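Local coordinates for protein pyridoxine 4-oxidase (Mesorhizobium loti, PDB 4HA6) that catalyses the FAD-dependent oxidation of pyridoxine to pyridoxal, with molecular oxygen as the electron acceptor, and belongs to the GMC oxidoreductase family, at residues A198-T201 with K202-G206; A318-A322 with D323-A327; L221-G225 with N226-S230. All coordinates share one frame; numbering follows the deposited sequence.

Contact 1 (A198-T201 with K202-G206); sequences AWLT and KAVRG
The backbone runs without a break from 198-201 into 202-206. Leaving helix 195-199, it bends through an inverse gamma turn centred on Leu200 and starts helix 202-205 right after Thr201. Thr201 O accepts from Arg205 N at 2.9 Å, a bond of the helical i to i+4 kind that ties the second segment back onto the first. Thr201 occupies the N-cap position. With Thr201 OG1 placed between its own backbone N and carbonyl carbon (chi1 70°), that oxygen accepts from Val204 N at 3.2 Å in a nearly straight bond (N-H...O 170°), satisfying an amide of the first helical turn. Val204 fits closely inside this bend: CG2 sits 3.2 Å from Trp199 O and also touches Thr201 OG1, while CG1 meets Leu200 CD2 with the two side chains crossing at about a right angle. The join lies against helix 11-20, whose N-terminal end carries part of what is probably the glycine-rich motif of the Rossmann-type FAD-binding fold; Trp199 and Val204 both touch Ala18, and Leu200 touches Ser14. Arg205, extended from CG to NE, reaches back to the gamma turn. Arg205 NE donates to Leu200 O at 2.9 Å, the oxygen lying at the guanidinium edge close to its plane, although NE itself approaches from above the carbonyl plane, 40° out of it. A water donates to Leu200 O at 2.8 Å and accepts from Arg205 NH2 at 3.0 Å, giving that carbonyl oxygen a second bond. On the far branch, Arg205 NH1 forms a salt bridge with Glu36, so the guanidinium is held at three nitrogens. A leucine in place of Arg205 would probably leave Glu36 without its cationic mate and Leu200 O without its NE donor, setting the bridging water loose on one side.

Contact 2 (A318-A322 with D323-A327); sequences AYMRA and DSFTA
Met320 lays its thioether alongside the ring of Phe325, the two side chains pointing the same way. Met320 SD comes to 3.5 Å from Phe325 CE1 and lies obliquely to the ring, 63° off its normal, which makes this a Met-aromatic contact. Met320 CG is wedged between its own backbone N and carbonyl carbon (chi1 63°), and a nearly extended chi2 (-162°) then sets SD beside CE1. Around the pair, Ala404 and Ile408 of helix 392-409 and Ile333 also touch Met320. Nearby, Arg321 passes its CG over Ala327, 3.7 Å from Ala327 CB, before the chain bends twice and carries NH1 to a hydrogen bond with Gln330 O. Close to this aliphatic contact a water acts as a three-way bridge: it accepts from Arg321 N and donates to both Ser324 O and Ala327 O, each bond 2.7 Å long, tying the residue just past the strand end to the returning loop. The loop also braces itself, because Ser324 OG accepts from Thr326 N at 3.0 Å and from Ala327 N at 3.1 Å. These two bonds define an ST turn and ST motif, set in the connection between antiparallel strands 314-320 and 333-338, part of the sheet that in GMC oxidoreductases belongs to the substrate-binding domain.

Contact 3 (L221-G225 with N226-S230); sequences LKLEG and NQVRS
Glu224 and Arg229 both carry CG on the side opposite the backbone N (chi1 179° and 173°), and their extended chains run out from the same hairpin until they meet. OE1 of Glu224 lies 3.3 Å from Arg229 CD and 3.7 Å from Arg229 NE, a long salt bridge with carboxylate and guanidinium planes 64° apart; the contact is as much with the aliphatic CD as with the charge. The motif is a two-residue beta hairpin closed by a type II' turn from Glu224 to Gln227. Glu224 N donates to Gln227 O at 2.9 Å, and Gln227 N returns a bond to Glu224 O. Gly225 takes the first corner with a positive phi, a conformation that a glycine adopts readily. Further from the turn the pairing slips by one residue in a classic beta bulge, Arg229 and Ser230 together facing Lys222. Lys222 O therefore takes two amides: Arg229 N firmly at 2.7 Å and Ser230 N weakly at 3.4 Å. In return Lys222 N donates to Ser230 O at 2.8 Å. Val228, in a non-hydrogen-bonded pair with Leu223, turns one methyl to each of two leucines, Val228 CG2 reaching Leu223 CD1 at 4.0 Å and CG1 touching Leu221 CB. Leu221 and Val228 then pack on Leu473 of strand 473-475, fastening the hairpin to the parallel sheet of the FAD-binding fold, while strand 217-224 also carries Val218, a residue that binds FAD. At the bulge end Ser230 OG, hydrogen-bonded to Glu241 OE2 of strand 238-243, comes to 3.5 Å from Lys222 CB.

Overall arrangement
All three are local contacts within continuous chain, with no touch between them. Contacts 1 and 3 belong to the FAD-binding part, their centres about 31 Å apart; contact 2 lies across the chain's centre from both, about 50 Å from contact 3 between centres. Contacts 1 and 3 are partly buried, each setting apolar side chains against the nucleotide-binding fold: helix 11-20 for contact 1, strand 473-475 for contact 3. Contact 2 is a surface contact, although its methionine is buried. Chemistry follows place: a helix cap and an arginine bond in contact 1, backbone pairing, a bulge and a long salt bridge in contact 3, and sulfur-aromatic packing with a bridging water in contact 2.

Contact 1 (A198-T201 with K202-G206)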
loop_
_atom_site.group_PDB
_atom_site.type_symbol
_atom_site.label_atom_id
_atom_site.label_comp_id
_atom_site.label_asym_id
_atom_site.label_seq_id
_atom_site.Cartn_x
_atom_site.Cartn_y
_atom_site.Cartn_z
ATOM N N ALA A 198 -12.654 -4.868 10.598
ATOM C CA ALA A 198 -13.790 -4.105 10.085
ATOM C C ALA A 198 -14.792 -4.983 9.333
ATOM O O ALA A 198 -15.996 -4.799 9.456
ATOM C CB ALA A 198 -13.287 -2.966 9.188
ATOM N N TRP A 199 -14.303 -5.932 8.541
ATOM C CA TRP A 199 -15.212 -6.675 7.678
ATOM C C TRP A 199 -15.489 -8.093 8.138
ATOM O O TRP A 199 -16.625 -8.567 8.023
ATOM C CB TRP A 199 -14.733 -6.663 6.226
ATOM C CG TRP A 199 -15.057 -5.381 5.526
ATOM C CD1 TRP A 199 -16.238 -5.043 4.905
ATOM C CD2 TRP A 199 -14.183 -4.261 5.366
ATOM N NE1 TRP A 199 -16.138 -3.769 4.375
ATOM C CE2 TRP A 199 -14.890 -3.269 4.652
ATOM C CE3 TRP A 199 -12.874 -3.994 5.775
ATOM C CZ2 TRP A 199 -14.325 -2.027 4.344
ATOM C CZ3 TRP A 199 -12.308 -2.769 5.448
ATOM C CH2 TRP A 199 -13.030 -1.805 4.738
ATOM N N LEU A 200 -14.460 -8.771 8.647
ATOM C CA LEU A 200 -14.635 -10.132 9.153
ATOM C C LEU A 200 -15.043 -10.116 10.634
ATOM O O LEU A 200 -14.315 -10.602 11.495
ATOM C CB LEU A 200 -13.371 -10.967 8.912
ATOM C CG LEU A 200 -13.112 -11.187 7.420
ATOM C CD1 LEU A 200 -11.777 -11.879 7.148
ATOM C CD2 LEU A 200 -14.255 -11.989 6.827
ATOM N N THR A 201 -16.207 -9.532 10.914
ATOM C CA THR A 201 -16.757 -9.473 12.270
ATOM C C THR A 201 -17.246 -10.864 12.690
ATOM O O THR A 201 -17.285 -11.788 11.865
ATOM C CB THR A 201 -17.949 -8.498 12.333
ATOM O OG1 THR A 201 -19.062 -9.048 11.616
ATOM C CG2 THR A 201 -17.582 -7.161 11.706
ATOM N N LYS A 202 -17.603 -11.014 13.968
ATOM C CA LYS A 202 -18.121 -12.286 14.481
ATOM C C LYS A 202 -19.361 -12.698 13.709
ATOM O O LYS A 202 -19.512 -13.858 13.323
ATOM C CB LYS A 202 -18.467 -12.185 15.971
ATOM C CG LYS A 202 -17.274 -12.308 16.908
ATOM C CD LYS A 202 -17.580 -13.253 18.072
ATOM C CE LYS A 202 -18.820 -12.824 18.842
ATOM N NZ LYS A 202 -19.347 -13.911 19.721
ATOM N N ALA A 203 -20.238 -11.732 13.474
ATOM C CA ALA A 203 -21.460 -11.974 12.714
ATOM C C ALA A 203 -21.176 -12.472 11.298
ATOM O O ALA A 203 -21.669 -13.526 10.906
ATOM C CB ALA A 203 -22.302 -10.722 12.671
ATOM N N VAL A 204 -20.397 -11.710 10.530
ATOM C CA VAL A 204 -19.989 -12.146 9.191
ATOM C C VAL A 204 -19.404 -13.565 9.223
ATOM O O VAL A 204 -19.828 -14.436 8.457
ATOM C CB VAL A 204 -18.954 -11.175 8.561
ATOM C CG1 VAL A 204 -18.405 -11.740 7.255
ATOM C CG2 VAL A 204 -19.584 -9.787 8.325
ATOM N N ARG A 205 -18.439 -13.801 10.110
ATOM C CA ARG A 205 -17.792 -15.113 10.182
ATOM C C ARG A 205 -18.797 -16.232 10.494
ATOM O O ARG A 205 -18.588 -17.388 10.121
ATOM C CB ARG A 205 -16.660 -15.107 11.210
ATOM C CG ARG A 205 -15.468 -14.189 10.873
ATOM C CD ARG A 205 -14.497 -14.096 12.063
ATOM N NE ARG A 205 -13.271 -13.325 11.802
ATOM C CZ ARG A 205 -12.083 -13.874 11.551
ATOM N NH1 ARG A 205 -11.959 -15.194 11.516
ATOM N NH2 ARG A 205 -11.013 -13.113 11.336
ATOM N N GLY A 206 -19.892 -15.887 11.163
ATOM C CA GLY A 206 -20.902 -16.873 11.511
ATOM C C GLY A 206 -21.784 -17.323 10.358
ATOM O O GLY A 206 -22.517 -18.303 10.497
HETATM O O HOH W 1 -11.585 -10.325 12.198
#

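Contact 2 (A318-A322 with D323-A327)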
loop_
_atom_site.group_PDB
_atom_site.type_symbol
_atom_site.label_atom_id
_atom_site.label_comp_id
_atom_site.label_asym_id
_atom_site.label_seq_id
_atom_site.Cartn_x
_atom_site.Cartn_y
_atom_site.Cartn_z
ATOM N N ALA A 318 3.058 15.974 4.768
ATOM C CA ALA A 318 2.695 17.201 4.078
ATOM C C ALA A 318 2.968 17.002 2.592
ATOM O O ALA A 318 4.129 16.982 2.175
ATOM C CB ALA A 318 3.506 18.372 4.610
ATOM N N TYR A 319 1.906 16.836 1.803
ATOM C CA TYR A 319 2.032 16.753 0.349
ATOM C C TYR A 319 2.042 18.157 -0.246
ATOM O O TYR A 319 1.388 19.059 0.280
ATOM C CB TYR A 319 0.872 15.935 -0.228
ATOM C CG TYR A 319 0.839 14.561 0.377
ATOM C CD1 TYR A 319 1.622 13.546 -0.156
ATOM C CD2 TYR A 319 0.079 14.288 1.512
ATOM C CE1 TYR A 319 1.621 12.276 0.400
ATOM C CE2 TYR A 319 0.076 13.013 2.089
ATOM C CZ TYR A 319 0.865 12.016 1.521
ATOM O OH TYR A 319 0.914 10.741 2.056
ATOM N N MET A 320 2.768 18.341 -1.347
ATOM C CA MET A 320 2.896 19.670 -1.934
ATOM C C MET A 320 3.425 19.597 -3.365
ATOM O O MET A 320 3.811 18.528 -3.859
ATOM C CB MET A 320 3.821 20.536 -1.062
ATOM C CG MET A 320 5.260 20.006 -0.966
ATOM S SD MET A 320 6.254 20.668 0.412
ATOM C CE MET A 320 5.659 19.668 1.775
ATOM N N ARG A 321 3.449 20.739 -4.036
ATOM C CA ARG A 321 4.061 20.791 -5.343
ATOM C C ARG A 321 5.570 20.831 -5.110
ATOM O O ARG A 321 6.032 21.205 -4.026
ATOM C CB ARG A 321 3.564 22.014 -6.126
ATOM C CG ARG A 321 2.042 22.030 -6.352
ATOM C CD ARG A 321 1.572 20.910 -7.289
ATOM N NE ARG A 321 1.989 21.172 -8.659
ATOM C CZ ARG A 321 1.730 20.375 -9.692
ATOM N NH1 ARG A 321 1.038 19.251 -9.516
ATOM N NH2 ARG A 321 2.168 20.705 -10.902
ATOM N N ALA A 322 6.336 20.419 -6.107
ATOM C CA ALA A 322 7.785 20.367 -5.957
ATOM C C ALA A 322 8.468 21.744 -5.989
ATOM O O ALA A 322 9.609 21.861 -5.553
ATOM C CB ALA A 322 8.383 19.462 -7.005
ATOM N N ASP A 323 7.793 22.776 -6.496
ATOM C CA ASP A 323 8.466 24.068 -6.714
ATOM C C ASP A 323 7.881 25.231 -5.908
ATOM O O ASP A 323 8.295 26.388 -6.074
ATOM C CB ASP A 323 8.491 24.431 -8.210
ATOM C CG ASP A 323 7.098 24.498 -8.824
ATOM O OD1 ASP A 323 6.100 24.335 -8.089
ATOM O OD2 ASP A 323 6.997 24.716 -10.049
ATOM N N SER A 324 6.925 24.928 -5.038
ATOM C CA SER A 324 6.218 25.976 -4.312
ATOM C C SER A 324 5.399 25.443 -3.150
ATOM O O SER A 324 4.718 24.420 -3.267
ATOM C CB SER A 324 5.285 26.721 -5.260
ATOM O OG SER A 324 4.352 27.495 -4.530
ATOM N N PHE A 325 5.437 26.151 -2.031
ATOM C CA PHE A 325 4.626 25.754 -0.886
ATOM C C PHE A 325 3.193 26.292 -0.983
ATOM O O PHE A 325 2.312 25.860 -0.245
ATOM C CB PHE A 325 5.277 26.220 0.419
ATOM C CG PHE A 325 6.585 25.545 0.721
ATOM C CD1 PHE A 325 6.611 24.253 1.242
ATOM C CD2 PHE A 325 7.781 26.206 0.505
ATOM C CE1 PHE A 325 7.812 23.627 1.532
ATOM C CE2 PHE A 325 8.987 25.599 0.791
ATOM C CZ PHE A 325 9.006 24.302 1.315
ATOM N N THR A 326 2.960 27.227 -1.901
ATOM C CA THR A 326 1.658 27.895 -1.989
ATOM C C THR A 326 0.798 27.355 -3.118
ATOM O O THR A 326 -0.415 27.567 -3.144
ATOM C CB THR A 326 1.815 29.422 -2.191
ATOM O OG1 THR A 326 2.749 29.680 -3.257
ATOM C CG2 THR A 326 2.308 30.075 -0.899
ATOM N N ALA A 327 1.427 26.665 -4.060
ATOM C CA ALA A 327 0.698 26.122 -5.198
ATOM C C ALA A 327 -0.179 24.929 -4.798
ATOM O O ALA A 327 0.191 24.123 -3.930
ATOM C CB ALA A 327 1.661 25.736 -6.300
HETATM O O HOH W 2 2.428 22.983 -2.975
#

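Contact 3 (L221-G225 with N226-S230)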
loop_
_atom_site.group_PDB
_atom_site.type_symbol
_atom_site.label_atom_id
_atom_site.label_comp_id
_atom_site.label_asym_id
_atom_site.label_seq_id
_atom_site.Cartn_x
_atom_site.Cartn_y
_atom_site.Cartn_z
ATOM N N LEU A 221 -3.466 -22.480 -10.225
ATOM C CA LEU A 221 -4.836 -22.498 -10.722
ATOM C C LEU A 221 -4.824 -23.453 -11.900
ATOM O O LEU A 221 -3.934 -23.374 -12.755
ATOM C CB LEU A 221 -5.266 -21.120 -11.225
ATOM C CG LEU A 221 -5.046 -19.979 -10.243
ATOM C CD1 LEU A 221 -5.264 -18.641 -10.916
ATOM C CD2 LEU A 221 -5.977 -20.159 -9.059
ATOM N N LYS A 222 -5.806 -24.346 -11.958
ATOM C CA LYS A 222 -5.861 -25.318 -13.038
ATOM C C LYS A 222 -6.913 -24.923 -14.069
ATOM O O LYS A 222 -8.042 -24.532 -13.727
ATOM C CB LYS A 222 -6.103 -26.720 -12.482
ATOM C CG LYS A 222 -4.962 -27.212 -11.595
ATOM C CD LYS A 222 -5.170 -28.670 -11.154
ATOM C CE LYS A 222 -3.917 -29.248 -10.491
ATOM N NZ LYS A 222 -4.096 -30.698 -10.143
ATOM N N LEU A 223 -6.521 -24.998 -15.336
ATOM C CA LEU A 223 -7.349 -24.496 -16.424
ATOM C C LEU A 223 -8.052 -25.601 -17.209
ATOM O O LEU A 223 -7.551 -26.720 -17.332
ATOM C CB LEU A 223 -6.504 -23.664 -17.398
ATOM C CG LEU A 223 -6.214 -22.190 -17.100
ATOM C CD1 LEU A 223 -6.150 -21.906 -15.615
ATOM C CD2 LEU A 223 -4.932 -21.744 -17.804
ATOM N N GLU A 224 -9.205 -25.243 -17.758
ATOM C CA GLU A 224 -9.926 -26.064 -18.707
ATOM C C GLU A 224 -10.526 -25.098 -19.719
ATOM O O GLU A 224 -11.434 -24.335 -19.384
ATOM C CB GLU A 224 -11.031 -26.849 -17.991
ATOM C CG GLU A 224 -11.865 -27.741 -18.901
ATOM C CD GLU A 224 -12.729 -28.719 -18.122
ATOM O OE1 GLU A 224 -13.515 -28.277 -17.249
ATOM O OE2 GLU A 224 -12.614 -29.937 -18.379
ATOM N N GLY A 225 -10.014 -25.116 -20.949
ATOM C CA GLY A 225 -10.430 -24.146 -21.946
ATOM C C GLY A 225 -10.149 -22.719 -21.485
ATOM O O GLY A 225 -9.040 -22.401 -21.046
ATOM N N ASN A 226 -11.152 -21.852 -21.569
ATOM C CA ASN A 226 -10.967 -20.464 -21.149
ATOM C C ASN A 226 -11.412 -20.181 -19.723
ATOM O O ASN A 226 -11.753 -19.043 -19.390
ATOM C CB ASN A 226 -11.679 -19.517 -22.098
ATOM C CG ASN A 226 -11.112 -19.576 -23.494
ATOM O OD1 ASN A 226 -9.902 -19.740 -23.677
ATOM N ND2 ASN A 226 -11.980 -19.458 -24.493
ATOM N N GLN A 227 -11.390 -21.208 -18.876
ATOM C CA GLN A 227 -11.789 -21.038 -17.485
ATOM C C GLN A 227 -10.817 -21.681 -16.517
ATOM O O GLN A 227 -10.158 -22.682 -16.852
ATOM C CB GLN A 227 -13.165 -21.660 -17.269
ATOM C CG GLN A 227 -14.299 -20.922 -17.947
ATOM C CD GLN A 227 -15.641 -21.456 -17.515
ATOM O OE1 GLN A 227 -15.896 -22.654 -17.610
ATOM N NE2 GLN A 227 -16.500 -20.576 -17.015
ATOM N N VAL A 228 -10.726 -21.100 -15.320
ATOM C CA VAL A 228 -10.093 -21.769 -14.192
ATOM C C VAL A 228 -11.092 -22.798 -13.661
ATOM O O VAL A 228 -12.234 -22.443 -13.317
ATOM C CB VAL A 228 -9.764 -20.810 -13.038
ATOM C CG1 VAL A 228 -9.238 -21.609 -11.853
ATOM C CG2 VAL A 228 -8.730 -19.747 -13.464
ATOM N N ARG A 229 -10.675 -24.059 -13.587
ATOM C CA ARG A 229 -11.584 -25.128 -13.181
ATOM C C ARG A 229 -11.427 -25.452 -11.703
ATOM O O ARG A 229 -12.415 -25.692 -10.990
ATOM C CB ARG A 229 -11.359 -26.369 -14.050
ATOM C CG ARG A 229 -12.131 -27.609 -13.612
ATOM C CD ARG A 229 -11.789 -28.789 -14.510
ATOM N NE ARG A 229 -12.455 -30.036 -14.128
ATOM C CZ ARG A 229 -11.840 -31.065 -13.548
ATOM N NH1 ARG A 229 -10.544 -30.993 -13.269
ATOM N NH2 ARG A 229 -12.516 -32.167 -13.244
ATOM N N SER A 230 -10.185 -25.441 -11.233
ATOM C CA SER A 230 -9.916 -25.731 -9.834
ATOM C C SER A 230 -8.655 -25.029 -9.348
ATOM O O SER A 230 -7.908 -24.449 -10.141
ATOM C CB SER A 230 -9.774 -27.241 -9.626
ATOM O OG SER A 230 -8.615 -27.732 -10.278
#